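Local atomic coordinates of O-methyltransferase (Saccharopolyspora spinosa, PDB entry 4CE0), a protein that probably transfers a methyl group from S-adenosylmethionine to the rhamnose 4'-hydroxyl during spinosyn biosynthesis, using a bound magnesium ion. Residues K14-T19 with A89-R94; E144-N149 with V160-G165; P201-S204 with F208-I211; E234-I239 with A244-S249. All coordinates share one frame; numbering follows the deposited sequence.

Contact 1 of 4, residues K14-T19 with A89-R94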
# COMPACT_ATOMS: atom_id res chain seq x y z
N LYS A 14 -5.40 -4.16 -0.20
CA LYS A 14 -6.14 -2.93 -0.42
C LYS A 14 -5.57 -2.18 -1.61
O LYS A 14 -6.31 -1.64 -2.44
CB LYS A 14 -6.05 -2.03 0.82
CG LYS A 14 -6.86 -2.48 2.04
CD LYS A 14 -6.47 -1.55 3.22
CE LYS A 14 -7.29 -1.77 4.49
NZ LYS A 14 -6.91 -3.03 5.19
N VAL A 15 -4.24 -2.12 -1.68
CA VAL A 15 -3.60 -1.41 -2.79
C VAL A 15 -3.83 -2.08 -4.16
O VAL A 15 -4.18 -1.41 -5.12
CB VAL A 15 -2.10 -1.25 -2.53
CG1 VAL A 15 -1.46 -0.42 -3.63
CG2 VAL A 15 -1.89 -0.63 -1.14
N LEU A 16 -3.62 -3.38 -4.25
CA LEU A 16 -3.74 -4.08 -5.53
C LEU A 16 -5.16 -4.03 -6.12
O LEU A 16 -5.34 -4.05 -7.32
CB LEU A 16 -3.33 -5.55 -5.34
CG LEU A 16 -1.86 -5.79 -5.10
CD1 LEU A 16 -1.62 -7.22 -4.53
CD2 LEU A 16 -1.12 -5.58 -6.38
N THR A 17 -6.16 -4.00 -5.25
CA THR A 17 -7.56 -3.83 -5.65
C THR A 17 -7.97 -2.35 -5.77
O THR A 17 -9.11 -2.04 -6.11
CB THR A 17 -8.49 -4.43 -4.62
OG1 THR A 17 -8.10 -3.93 -3.35
CG2 THR A 17 -8.39 -5.98 -4.60
N ASN A 18 -7.03 -1.45 -5.47
CA ASN A 18 -7.26 -0.01 -5.45
C ASN A 18 -8.44 0.44 -4.59
O ASN A 18 -9.23 1.28 -5.01
CB ASN A 18 -7.42 0.52 -6.85
CG ASN A 18 -7.26 2.05 -6.93
OD1 ASN A 18 -6.55 2.67 -6.13
ND2 ASN A 18 -7.93 2.65 -7.90
N THR A 19 -8.55 -0.10 -3.39
CA THR A 19 -9.57 0.36 -2.45
C THR A 19 -9.11 1.63 -1.77
O THR A 19 -9.91 2.31 -1.14
CB THR A 19 -9.91 -0.67 -1.34
OG1 THR A 19 -8.81 -0.80 -0.44
CG2 THR A 19 -10.23 -2.02 -1.93
N ALA A 89 -2.30 -10.38 -9.01
CA ALA A 89 -2.31 -11.62 -8.24
C ALA A 89 -0.90 -12.19 -8.12
O ALA A 89 -0.52 -12.70 -7.09
CB ALA A 89 -3.23 -12.63 -8.88
N CYS A 90 -0.14 -12.12 -9.21
CA CYS A 90 1.24 -12.56 -9.18
C CYS A 90 2.11 -11.68 -8.32
O CYS A 90 3.01 -12.17 -7.62
CB CYS A 90 1.78 -12.56 -10.60
SG CYS A 90 1.12 -13.91 -11.61
N ILE A 91 1.90 -10.38 -8.40
CA ILE A 91 2.59 -9.46 -7.46
C ILE A 91 2.33 -9.89 -6.02
O ILE A 91 3.26 -9.97 -5.20
CB ILE A 91 2.16 -8.01 -7.69
CG1 ILE A 91 2.68 -7.53 -9.04
CG2 ILE A 91 2.74 -7.07 -6.62
CD1 ILE A 91 2.00 -6.30 -9.53
N PHE A 92 1.07 -10.20 -5.72
CA PHE A 92 0.73 -10.63 -4.38
C PHE A 92 1.45 -11.89 -3.95
O PHE A 92 2.01 -11.93 -2.87
CB PHE A 92 -0.77 -10.83 -4.21
CG PHE A 92 -1.16 -11.12 -2.81
CD1 PHE A 92 -1.10 -10.10 -1.85
CD2 PHE A 92 -1.55 -12.40 -2.43
CE1 PHE A 92 -1.46 -10.36 -0.54
CE2 PHE A 92 -1.90 -12.67 -1.13
CZ PHE A 92 -1.86 -11.64 -0.17
N MET A 93 1.50 -12.91 -4.81
CA MET A 93 2.21 -14.13 -4.43
C MET A 93 3.68 -13.82 -4.17
O MET A 93 4.29 -14.34 -3.23
CB MET A 93 2.09 -15.20 -5.53
CG MET A 93 0.70 -15.63 -5.78
SD MET A 93 0.60 -17.10 -6.81
CE MET A 93 0.84 -16.35 -8.38
N ARG A 94 4.25 -12.97 -4.99
CA ARG A 94 5.66 -12.60 -4.79
C ARG A 94 5.81 -11.85 -3.46
O ARG A 94 6.81 -12.00 -2.75
CB ARG A 94 6.17 -11.74 -5.94
CG ARG A 94 7.60 -11.13 -5.73
CD ARG A 94 8.72 -12.14 -5.69
NE ARG A 94 10.00 -11.58 -5.23
CZ ARG A 94 10.44 -11.62 -3.97
NH1 ARG A 94 9.71 -12.15 -2.99
NH2 ARG A 94 11.62 -11.11 -3.67
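The Phe92 ring is the flat group here, and Leu16 approaches it obliquely. The CD1 methyl of Leu16 rests on the root of the aromatic side chain, 3.7 Å from Phe92 CB, and also touches the ring at its CD1 carbon. The two side chains cross at about a right angle. The second leucine methyl, CD2, leans on Ile91 with a looser approach, 4.1 Å to the CG2 branch. Leu16 thus forks over two successive residues of helix 88-100, a task suited to a side chain that ends in two methyls. The helix backbone presents Phe92 CB to this fork, and chi1 of -174° turns the ring beside its own carbonyl, where Phe92 CD1 comes within 4.0 Å of Leu16 CD1. With all three touching residues buried and apolar, this is a hydrophobic seam.

Leu16 ends its helix. Just beyond it Asn18, with positive phi (53°), closes the last turn in a Schellman motif, in which Thr19 N bonds to Lys14 O (2.9 Å) and Asn18 N to Val15 O.

The seam joins the end of helix 6-16 to the first turns of helix 88-100, whose Ala89 touches S-adenosylhomocysteine. Tyr153 fits against both Leu16 and Ile91, Gln64 of helix 56-73 meets Phe92, and Phe150 of helix 143-152 covers Ile91. The neighbouring residue Val15 faces Val15 of the second subunit, which places this helix end at the dimer interface.

Contact 2 of 4, residues E144-N149 with V160-G165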
# COMPACT_ATOMS: atom_id res chain seq x y z
N GLU A 144 5.88 -5.42 -20.89
CA GLU A 144 6.56 -4.24 -20.40
C GLU A 144 5.74 -3.64 -19.28
O GLU A 144 6.28 -3.26 -18.25
CB GLU A 144 6.77 -3.24 -21.54
CG GLU A 144 7.38 -1.96 -21.09
CD GLU A 144 7.96 -1.17 -22.26
OE1 GLU A 144 8.88 -1.68 -22.96
OE2 GLU A 144 7.47 -0.03 -22.48
N THR A 145 4.43 -3.53 -19.50
CA THR A 145 3.53 -2.91 -18.52
C THR A 145 3.48 -3.72 -17.22
O THR A 145 3.61 -3.16 -16.12
CB THR A 145 2.12 -2.76 -19.10
OG1 THR A 145 2.16 -1.89 -20.25
CG2 THR A 145 1.16 -2.19 -18.03
N VAL A 146 3.31 -5.03 -17.34
CA VAL A 146 3.33 -5.90 -16.16
C VAL A 146 4.67 -5.81 -15.40
O VAL A 146 4.68 -5.80 -14.18
CB VAL A 146 3.05 -7.40 -16.52
CG1 VAL A 146 3.05 -8.26 -15.25
CG2 VAL A 146 1.72 -7.57 -17.28
N ARG A 147 5.79 -5.81 -16.12
CA ARG A 147 7.11 -5.70 -15.50
C ARG A 147 7.17 -4.38 -14.67
O ARG A 147 7.63 -4.38 -13.51
CB ARG A 147 8.25 -5.72 -16.58
CG ARG A 147 8.90 -7.11 -16.86
CD ARG A 147 10.15 -7.07 -17.85
NE ARG A 147 11.32 -6.38 -17.27
CZ ARG A 147 12.21 -6.98 -16.48
NH1 ARG A 147 12.11 -8.29 -16.19
NH2 ARG A 147 13.21 -6.27 -15.96
N GLN A 148 6.74 -3.27 -15.28
CA GLN A 148 6.70 -1.96 -14.63
C GLN A 148 5.85 -2.04 -13.34
O GLN A 148 6.23 -1.50 -12.29
CB GLN A 148 6.11 -0.89 -15.59
CG GLN A 148 7.05 -0.43 -16.74
CD GLN A 148 6.34 0.44 -17.81
OE1 GLN A 148 5.12 0.35 -18.01
NE2 GLN A 148 7.13 1.27 -18.52
N ASN A 149 4.70 -2.71 -13.43
CA ASN A 149 3.80 -2.87 -12.29
C ASN A 149 4.52 -3.56 -11.13
O ASN A 149 4.42 -3.11 -10.01
CB ASN A 149 2.51 -3.61 -12.68
CG ASN A 149 1.62 -2.75 -13.56
OD1 ASN A 149 1.80 -1.53 -13.63
ND2 ASN A 149 0.67 -3.38 -14.24
N VAL A 160 10.86 -13.69 -9.83
CA VAL A 160 9.72 -13.54 -10.74
C VAL A 160 10.19 -13.84 -12.17
O VAL A 160 11.17 -13.21 -12.65
CB VAL A 160 9.15 -12.12 -10.73
CG1 VAL A 160 7.88 -12.07 -11.58
CG2 VAL A 160 8.87 -11.65 -9.28
N ARG A 161 9.51 -14.76 -12.85
CA ARG A 161 9.80 -15.11 -14.25
C ARG A 161 8.54 -15.04 -15.11
O ARG A 161 7.42 -15.35 -14.67
CB ARG A 161 10.43 -16.49 -14.34
CG ARG A 161 11.77 -16.55 -13.60
CD ARG A 161 12.48 -17.90 -13.77
NE ARG A 161 12.85 -18.15 -15.17
CZ ARG A 161 13.69 -19.11 -15.57
NH1 ARG A 161 14.27 -19.92 -14.69
NH2 ARG A 161 13.94 -19.29 -16.86
N PHE A 162 8.73 -14.57 -16.33
CA PHE A 162 7.62 -14.36 -17.22
C PHE A 162 7.66 -15.39 -18.31
O PHE A 162 8.73 -15.71 -18.81
CB PHE A 162 7.65 -12.95 -17.78
CG PHE A 162 7.65 -11.89 -16.71
CD1 PHE A 162 8.85 -11.43 -16.17
CD2 PHE A 162 6.46 -11.33 -16.25
CE1 PHE A 162 8.87 -10.45 -15.18
CE2 PHE A 162 6.46 -10.33 -15.24
CZ PHE A 162 7.66 -9.89 -14.71
N LEU A 163 6.50 -15.96 -18.65
CA LEU A 163 6.41 -16.92 -19.74
C LEU A 163 5.40 -16.39 -20.75
O LEU A 163 4.19 -16.66 -20.61
CB LEU A 163 5.98 -18.27 -19.20
CG LEU A 163 6.00 -19.49 -20.12
CD1 LEU A 163 7.35 -19.68 -20.81
CD2 LEU A 163 5.63 -20.74 -19.27
N PRO A 164 5.89 -15.63 -21.76
CA PRO A 164 5.01 -14.96 -22.73
C PRO A 164 4.64 -15.87 -23.90
O PRO A 164 5.53 -16.49 -24.48
CB PRO A 164 5.88 -13.79 -23.21
CG PRO A 164 7.26 -14.34 -23.18
CD PRO A 164 7.30 -15.20 -21.93
N GLY A 165 3.36 -15.97 -24.22
CA GLY A 165 2.92 -16.73 -25.37
C GLY A 165 1.53 -17.23 -25.13
O GLY A 165 0.99 -17.07 -24.03
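Phe162 meets two successive residues of helix 143-152, Val146 and Arg147, which reach different parts of its ring. Val146 comes to the edge, near the ring plane, with CG1 4.0 Å from Phe162 CE2; the two side chains run antiparallel alongside one another. CG1, anti to the backbone N (chi1 -179°), is the branch that reaches the ring. A beta-branched residue is apt here, since it sets a methyl at the ring edge with little torsional freedom.

Arg147 uses its aliphatic part. Its CG lies obliquely to the ring, 3.7 Å from Phe162 CZ and as close to CE1, and the chain then turns at chi3 (68°) so that NH1 returns to within 4.0 Å of Phe162 CE1. The guanidinium and ring planes are 64° apart, so the two groups do not stack. The long arginine can in this way cover carbon at the margin of the core while its head belongs to the exposed surface. Phe162 itself points toward the helix, with its ring also against Val109 of strand 107-111 and Leu143.

Just past the strand's last residue, Pro164, comes Gly165, whose backbone angles suit glycine, and it touches S-adenosylhomocysteine. Helix 143-152 lies between parallel neighbours 107-111 and 160-164 in sequence and packs on the latter, an outermost strand: a beta-alpha-beta crossover of the Rossmann-like methyltransferase fold, with the cofactor pocket at the strand ends.

Contact 3 of 4, residues P201-S204 with F208-I211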
# COMPACT_ATOMS: atom_id res chain seq x y z
N PRO A 201 0.13 -31.82 -13.62
CA PRO A 201 1.05 -32.92 -13.30
C PRO A 201 2.29 -32.45 -12.52
O PRO A 201 2.86 -33.26 -11.79
CB PRO A 201 1.45 -33.48 -14.68
CG PRO A 201 0.33 -33.06 -15.62
CD PRO A 201 -0.14 -31.72 -15.07
N LYS A 202 2.66 -31.18 -12.65
CA LYS A 202 3.83 -30.64 -11.93
C LYS A 202 3.50 -30.19 -10.51
O LYS A 202 4.40 -29.83 -9.73
CB LYS A 202 4.43 -29.44 -12.69
CG LYS A 202 5.10 -29.83 -13.99
CD LYS A 202 5.25 -28.67 -14.96
CE LYS A 202 5.97 -29.14 -16.24
NZ LYS A 202 5.81 -28.16 -17.34
N LEU A 203 2.21 -30.18 -10.19
CA LEU A 203 1.76 -29.78 -8.87
C LEU A 203 2.08 -30.83 -7.84
O LEU A 203 1.60 -31.97 -7.92
CB LEU A 203 0.25 -29.54 -8.86
CG LEU A 203 -0.35 -29.00 -7.56
CD1 LEU A 203 0.15 -27.57 -7.21
CD2 LEU A 203 -1.87 -28.99 -7.65
N SER A 204 2.85 -30.42 -6.84
CA SER A 204 3.21 -31.30 -5.73
C SER A 204 1.98 -31.77 -4.96
O SER A 204 0.93 -31.10 -4.96
CB SER A 204 4.17 -30.59 -4.76
OG SER A 204 5.31 -30.05 -5.44
N PHE A 208 -1.93 -26.59 -4.24
CA PHE A 208 -3.27 -26.07 -4.50
C PHE A 208 -3.51 -25.76 -5.96
O PHE A 208 -2.65 -25.17 -6.65
CB PHE A 208 -3.50 -24.78 -3.71
CG PHE A 208 -3.65 -24.98 -2.23
CD1 PHE A 208 -2.53 -24.95 -1.40
CD2 PHE A 208 -4.92 -25.16 -1.65
CE1 PHE A 208 -2.66 -25.14 -0.04
CE2 PHE A 208 -5.05 -25.34 -0.29
CZ PHE A 208 -3.92 -25.33 0.53
N VAL A 209 -4.69 -26.15 -6.42
CA VAL A 209 -5.23 -25.61 -7.66
C VAL A 209 -6.33 -24.63 -7.32
O VAL A 209 -7.30 -24.98 -6.61
CB VAL A 209 -5.83 -26.68 -8.59
CG1 VAL A 209 -6.20 -26.02 -9.90
CG2 VAL A 209 -4.87 -27.77 -8.83
N ILE A 210 -6.17 -23.41 -7.83
CA ILE A 210 -7.13 -22.35 -7.67
C ILE A 210 -7.78 -22.02 -9.02
O ILE A 210 -7.10 -21.77 -10.02
CB ILE A 210 -6.46 -21.12 -7.06
CG1 ILE A 210 -5.96 -21.42 -5.65
CG2 ILE A 210 -7.43 -19.96 -6.99
CD1 ILE A 210 -5.09 -20.35 -5.10
N ILE A 211 -9.10 -22.06 -9.05
CA ILE A 211 -9.84 -21.82 -10.30
C ILE A 211 -10.60 -20.49 -10.12
O ILE A 211 -11.59 -20.43 -9.40
CB ILE A 211 -10.85 -22.92 -10.59
CG1 ILE A 211 -10.22 -24.31 -10.48
CG2 ILE A 211 -11.46 -22.71 -11.97
CD1 ILE A 211 -9.24 -24.64 -11.59
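The strand that brings Val209 against Leu203 is tied to strand 244-247 by a short, probable hydrogen bond from Ile211 N to Ala244 O, and by a second probable one between Val209 O and Trp246 N. Segment 201-204 meets that strand through carbon instead. Leu203 carries the whole contact and sends its two methyls to different targets. CD2 of Leu203 presses on CG2 of Val209 at 3.4 Å, closer than usual van der Waals contact, a tight fit. CD1 of Leu203 lies over the peptide backbone of Phe208, 3.7 Å from its carbonyl O and 3.8 Å from its N.

Leucine suits the place because its fork can touch a side chain and a main chain at once. The fork is directed by CG standing anti to the backbone N (chi1 -175°), which extends it toward the strand. On the valine, CG2 is the branch beside the backbone N, and the two side chains meet at a slant. Phe208 offers only backbone to the leucine: its CB points away, and its ring packs on Cys66 and Val70 of helix 56-73.

The contact spans a short turn that leads from the end of helix 189-199, through residues 201-204, into the fifth strand in sheet order. Ser204 OG bonds to Pro76 O, pinning the turn near the start of strand 78-82. Backbone bonds of Phe208 to Ala180 and Leu182 join the strand to 179-184 on one side, while Trp246 of strand 244-247 flanks Val209 on the other and Arg248 touches Leu203.

Contact 4 of 4, residues E234-I239 with A244-S249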
# COMPACT_ATOMS: atom_id res chain seq x y z
N GLU A 234 -10.40 -35.03 -5.28
CA GLU A 234 -10.19 -34.12 -4.15
C GLU A 234 -11.32 -33.07 -4.19
O GLU A 234 -11.67 -32.58 -5.26
CB GLU A 234 -8.78 -33.51 -4.21
CG GLU A 234 -7.65 -34.56 -3.96
CD GLU A 234 -6.96 -35.11 -5.24
OE1 GLU A 234 -7.67 -35.57 -6.15
OE2 GLU A 234 -5.71 -35.09 -5.33
N PRO A 235 -11.95 -32.77 -3.04
CA PRO A 235 -13.18 -32.00 -3.21
C PRO A 235 -12.93 -30.54 -3.52
O PRO A 235 -12.01 -29.95 -2.99
CB PRO A 235 -13.87 -32.12 -1.85
CG PRO A 235 -13.17 -33.25 -1.16
CD PRO A 235 -11.76 -33.17 -1.64
N ILE A 236 -13.82 -29.97 -4.31
CA ILE A 236 -13.76 -28.56 -4.65
C ILE A 236 -14.40 -27.75 -3.53
O ILE A 236 -15.53 -28.02 -3.11
CB ILE A 236 -14.46 -28.33 -6.01
CG1 ILE A 236 -13.63 -28.97 -7.14
CG2 ILE A 236 -14.68 -26.88 -6.26
CD1 ILE A 236 -14.40 -29.27 -8.41
N HIS A 237 -13.64 -26.77 -3.04
CA HIS A 237 -14.09 -25.81 -2.02
C HIS A 237 -14.41 -24.51 -2.73
O HIS A 237 -13.63 -24.02 -3.56
CB HIS A 237 -12.96 -25.54 -1.01
CG HIS A 237 -12.70 -26.68 -0.08
ND1 HIS A 237 -12.99 -27.98 -0.40
CD2 HIS A 237 -12.16 -26.71 1.16
CE1 HIS A 237 -12.65 -28.77 0.60
NE2 HIS A 237 -12.14 -28.02 1.56
N ASP A 238 -15.58 -23.96 -2.43
CA ASP A 238 -15.94 -22.65 -2.89
C ASP A 238 -15.05 -21.60 -2.23
O ASP A 238 -14.53 -21.79 -1.14
CB ASP A 238 -17.41 -22.38 -2.54
CG ASP A 238 -17.87 -20.99 -2.94
OD1 ASP A 238 -17.79 -20.63 -4.13
OD2 ASP A 238 -18.30 -20.26 -2.02
N ILE A 239 -14.84 -20.49 -2.92
CA ILE A 239 -14.18 -19.36 -2.31
C ILE A 239 -15.24 -18.31 -2.02
O ILE A 239 -15.44 -17.95 -0.86
CB ILE A 239 -13.03 -18.78 -3.23
CG1 ILE A 239 -11.93 -19.83 -3.42
CG2 ILE A 239 -12.48 -17.48 -2.63
CD1 ILE A 239 -10.86 -19.47 -4.44
N ALA A 244 -13.09 -21.11 -7.05
CA ALA A 244 -13.11 -22.33 -6.29
C ALA A 244 -11.71 -22.89 -6.29
O ALA A 244 -10.89 -22.50 -7.11
CB ALA A 244 -14.09 -23.32 -6.93
N TYR A 245 -11.44 -23.83 -5.39
CA TYR A 245 -10.12 -24.42 -5.39
C TYR A 245 -10.16 -25.81 -4.80
O TYR A 245 -11.16 -26.23 -4.17
CB TYR A 245 -9.16 -23.54 -4.58
CG TYR A 245 -9.40 -23.58 -3.10
CD1 TYR A 245 -10.38 -22.78 -2.50
CD2 TYR A 245 -8.65 -24.42 -2.28
CE1 TYR A 245 -10.60 -22.80 -1.12
CE2 TYR A 245 -8.87 -24.46 -0.90
CZ TYR A 245 -9.84 -23.65 -0.32
OH TYR A 245 -10.03 -23.69 1.04
N TRP A 246 -9.08 -26.54 -5.01
CA TRP A 246 -8.90 -27.77 -4.27
C TRP A 246 -7.45 -27.97 -3.97
O TRP A 246 -6.57 -27.33 -4.57
CB TRP A 246 -9.52 -28.97 -5.00
CG TRP A 246 -8.70 -29.65 -6.08
CD1 TRP A 246 -7.77 -30.64 -5.91
CD2 TRP A 246 -8.80 -29.44 -7.50
NE1 TRP A 246 -7.27 -31.03 -7.13
CE2 TRP A 246 -7.89 -30.32 -8.12
CE3 TRP A 246 -9.56 -28.58 -8.30
CZ2 TRP A 246 -7.72 -30.37 -9.50
CZ3 TRP A 246 -9.40 -28.64 -9.67
CH2 TRP A 246 -8.50 -29.53 -10.26
N ARG A 247 -7.22 -28.86 -3.01
CA ARG A 247 -5.86 -29.22 -2.60
C ARG A 247 -5.52 -30.64 -3.02
O ARG A 247 -6.25 -31.58 -2.74
CB ARG A 247 -5.74 -29.08 -1.08
CG ARG A 247 -4.28 -29.11 -0.59
CD ARG A 247 -4.14 -28.90 0.91
NE ARG A 247 -2.74 -28.62 1.24
CZ ARG A 247 -2.30 -28.13 2.40
NH1 ARG A 247 -3.15 -27.83 3.36
NH2 ARG A 247 -1.01 -27.91 2.58
N ARG A 248 -4.40 -30.82 -3.69
CA ARG A 248 -3.96 -32.17 -4.03
C ARG A 248 -3.58 -33.01 -2.79
O ARG A 248 -3.02 -32.50 -1.81
CB ARG A 248 -2.80 -32.08 -5.03
CG ARG A 248 -2.47 -33.39 -5.69
CD ARG A 248 -1.53 -33.17 -6.82
NE ARG A 248 -1.40 -34.39 -7.60
CZ ARG A 248 -0.82 -34.45 -8.78
NH1 ARG A 248 -0.30 -33.36 -9.31
NH2 ARG A 248 -0.77 -35.61 -9.43
N SER A 249 -3.92 -34.30 -2.85
CA SER A 249 -3.72 -35.27 -1.76
C SER A 249 -2.31 -35.32 -1.15
O SER A 249 -1.30 -35.18 -1.85
CB SER A 249 -4.05 -36.68 -2.28
OG SER A 249 -3.12 -37.07 -3.28
O HOH W 1 -9.42 -30.09 -1.56
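His237 and Tyr245 form an antiparallel, hydrogen-bonded pair at the heart of the hairpin. His237 N donates to Tyr245 O (2.8 Å, nearly straight at 169°), and Tyr245 N returns a bond to His237 O at 2.9 Å, in the carbonyl plane. Their side chains share one sheet face: His237 CB sits over the tyrosine ring as a CH-pi contact, 3.9 Å from its centroid, and the imidazole edge turns toward the same ring in an offset edge-to-face pair with planes 61° apart. Ile239 CG1 meets the tyrosine edge at CD1 (3.5 Å). Tyr245 takes the crowded chi1 of 72°, which lifts its ring beside His237.

Ala244 CB, on the face opposite Tyr245, is small enough for Ile236 CG2 to lie 3.7 Å away. Pro235 O contacts Trp246 CB. Past the paired residues a water joins the strands, giving a hydrogen to Pro235 O (3.0 Å) and accepting one from Arg247 N. Near the last modelled residue, Glu234, bent at chi2, sets CB against Trp246 CD1 and brings OE2 to Ser249 N (3.2 Å), which meets its anti lone pair.

Further out, Arg227 of helix 219-230 bonds to Glu234 O and makes a cation-pi contact with Trp246, while Asp238 OD1 holds Gly241 N in the turn and Arg247 pairs with Asp73.

Water and a carboxylate thus take over where the strands part. The negative charge of Glu234 probably favours the bond from Ser249 N, and Arg248, close but not in contact, may help keep the carboxylate ionised.

In the fold
Contacts 1 and 2 lie on the cofactor side of the fold, with centres 15 Å apart, and touch directly: Arg94 CD packs on Val160 CG2 at 3.6 Å. Each contributes a pocket residue, Ala89 and Gly165, that touches S-adenosylhomocysteine. Contacts 3 and 4 are 10 Å apart between centres and meet where strands 207-211 and 244-247 run side by side. They lie near the metal site formed by Asp185, Asp212 and Asp213: the side chains of Val209 in contact 3 and Ile239 in contact 4 are about 13 Å and about 10 Å from the magnesium ion. Contacts 2 and 4 mark the two outer strands of the same sheet, their centres 28 Å apart.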